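Local coordinates for protein Ser-thr phosphatase MSPP (Mycobacterium smegmatis, PDB 2JFS) that probably removes phosphate groups from serine and threonine residues of proteins, as a manganese-binding member of the PP2C phosphatase family, at residues A[33-38]-A[88-93]. Residues are numbered along the deposited sequence; the frame is centred on the assembly and turned at random.
Sequences AVADGF and SGTTLT. With MN (manganese (II) ion), chain B; MN (manganese (II) ion), chain C.
Val34 and Thr93 face each other as an antiparallel hydrogen-bonded pair, Val34 N to Thr93 O at 3.0 Å and Thr93 N to Val34 O at 2.9 Å. Phe38 and Gly89 form a second such pair at the other end. Between them the pattern is interrupted: Asp36 O still accepts from Thr91 N, but the NH of Asp36 is bonded by a side chain, its N lying 2.9 Å from Thr91 OG1. Threonine suits this break in the strand, because with chi1 at 73° its OG1 swings toward the neighbouring strand and stands in for a carbonyl. The same hydroxyl is also bonded to Ser113 OG. The carbonyl of Thr91 instead takes a bond from Thr90 OG1, 2.8 Å from Thr91 O, in the carbonyl plane and on a lone pair.

These are the strands 31-38 and 89-96, neighbours in one of the two antiparallel sheets of the PP2C beta-sandwich, and the first of them carries metal ligands. Asp36 extends CG anti to its backbone N (chi1 -180°), and its carboxylate bridges two of the bound manganese ions, OD1 on one and OD2 on the other. Gly37 O joins OD1 on the first ion, which three waters also bind; Asp186 and Asp224 share the second with OD2.

Apolar contacts lie on both faces of the sheet. The Phe38 ring lies over Gly89, whose CA sits 4.0 Å from the ring centroid in a CH-pi contact; lacking a side chain, glycine admits the ring this close to the backbone. On the opposite face, small Ala33 and Ala35 flank Leu92, with Ala33 CB 4.2 Å from Leu92 CD1, and both Ala35 and Leu92 meet Leu50 of helix 42-59.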
loop_
_atom_site.group_PDB
_atom_site.type_symbol
_atom_site.label_atom_id
_atom_site.label_comp_id
_atom_site.label_asym_id
_atom_site.label_seq_id
_atom_site.Cartn_x
_atom_site.Cartn_y
_atom_site.Cartn_z
ATOM N N ALA A 33 0.946 6.901 -1.316
ATOM C CA ALA A 33 1.405 5.759 -0.499
ATOM C C ALA A 33 0.387 5.285 0.514
ATOM O O ALA A 33 -0.514 6.066 0.935
ATOM C CB ALA A 33 2.707 6.139 0.233
ATOM N N VAL A 34 0.488 4.009 0.876
ATOM C CA VAL A 34 -0.238 3.445 1.996
ATOM C C VAL A 34 0.782 2.789 2.912
ATOM O O VAL A 34 1.758 2.173 2.439
ATOM C CB VAL A 34 -1.253 2.391 1.531
ATOM C CG1 VAL A 34 -1.862 1.655 2.710
ATOM C CG2 VAL A 34 -2.361 3.068 0.730
ATOM N N ALA A 35 0.558 2.901 4.219
ATOM C CA ALA A 35 1.376 2.201 5.220
ATOM C C ALA A 35 0.431 1.531 6.224
ATOM O O ALA A 35 -0.441 2.195 6.772
ATOM C CB ALA A 35 2.337 3.200 5.938
ATOM N N ASP A 36 0.572 0.221 6.406
ATOM C CA ASP A 36 -0.273 -0.557 7.316
ATOM C C ASP A 36 0.539 -0.936 8.545
ATOM O O ASP A 36 1.413 -1.796 8.493
ATOM C CB ASP A 36 -0.805 -1.789 6.578
ATOM C CG ASP A 36 -1.694 -2.645 7.445
ATOM O OD1 ASP A 36 -1.769 -2.389 8.664
ATOM O OD2 ASP A 36 -2.264 -3.593 6.860
ATOM N N GLY A 37 0.313 -0.208 9.624
ATOM C CA GLY A 37 1.045 -0.429 10.858
ATOM C C GLY A 37 0.586 -1.660 11.630
ATOM O O GLY A 37 -0.568 -2.109 11.537
ATOM N N PHE A 38 1.485 -2.215 12.434
ATOM C CA PHE A 38 1.145 -3.376 13.235
ATOM C C PHE A 38 1.849 -3.277 14.578
ATOM O O PHE A 38 2.877 -2.586 14.717
ATOM C CB PHE A 38 1.508 -4.711 12.533
ATOM C CG PHE A 38 2.983 -4.861 12.202
ATOM C CD1 PHE A 38 3.881 -5.346 13.158
ATOM C CD2 PHE A 38 3.464 -4.481 10.942
ATOM C CE1 PHE A 38 5.280 -5.505 12.864
ATOM C CE2 PHE A 38 4.833 -4.636 10.633
ATOM C CZ PHE A 38 5.723 -5.123 11.584
ATOM N N SER A 88 6.628 -3.215 17.089
ATOM C CA SER A 88 5.715 -2.530 16.178
ATOM C C SER A 88 6.474 -2.105 14.919
ATOM O O SER A 88 7.663 -1.783 14.954
ATOM C CB SER A 88 5.110 -1.298 16.842
ATOM O OG SER A 88 4.391 -1.615 18.023
ATOM N N GLY A 89 5.777 -2.065 13.794
ATOM C CA GLY A 89 6.396 -1.640 12.572
ATOM C C GLY A 89 5.292 -1.366 11.575
ATOM O O GLY A 89 4.134 -1.150 11.963
ATOM N N THR A 90 5.631 -1.357 10.292
ATOM C CA THR A 90 4.633 -1.044 9.260
ATOM C C THR A 90 5.014 -1.602 7.891
ATOM O O THR A 90 6.205 -1.803 7.586
ATOM C CB THR A 90 4.404 0.510 9.177
ATOM O OG1 THR A 90 3.300 0.792 8.326
ATOM C CG2 THR A 90 5.664 1.265 8.680
ATOM N N THR A 91 4.013 -1.830 7.058
ATOM C CA THR A 91 4.275 -1.981 5.628
ATOM C C THR A 91 4.413 -0.581 5.004
ATOM O O THR A 91 4.094 0.439 5.637
ATOM C CB THR A 91 3.103 -2.690 4.910
ATOM O OG1 THR A 91 1.997 -1.747 4.820
ATOM C CG2 THR A 91 2.677 -3.923 5.686
ATOM N N LEU A 92 4.830 -0.553 3.744
ATOM C CA LEU A 92 4.867 0.676 2.956
ATOM C C LEU A 92 4.770 0.324 1.506
ATOM O O LEU A 92 5.587 -0.485 1.026
ATOM C CB LEU A 92 6.161 1.495 3.244
ATOM C CG LEU A 92 6.298 2.814 2.452
ATOM C CD1 LEU A 92 5.115 3.716 2.613
ATOM C CD2 LEU A 92 7.568 3.569 2.828
ATOM N N THR A 93 3.799 0.883 0.785
ATOM C CA THR A 93 3.787 0.783 -0.662
ATOM C C THR A 93 3.639 2.211 -1.167
ATOM O O THR A 93 2.664 2.913 -0.801
ATOM C CB THR A 93 2.621 -0.084 -1.158
ATOM O OG1 THR A 93 2.865 -1.401 -0.678
ATOM C CG2 THR A 93 2.571 -0.078 -2.704
HETATM MN MN MN B . -2.342 -2.929 10.577
HETATM MN MN MN C . -3.992 -4.689 7.691
HETATM O O HOH W 1 -3.094 -3.010 12.774
HETATM O O HOH W 2 -4.147 -4.162 9.912
HETATM O O HOH W 3 -3.710 -1.181 10.310
HETATM O O HOH W 4 -5.025 -2.776 7.241
#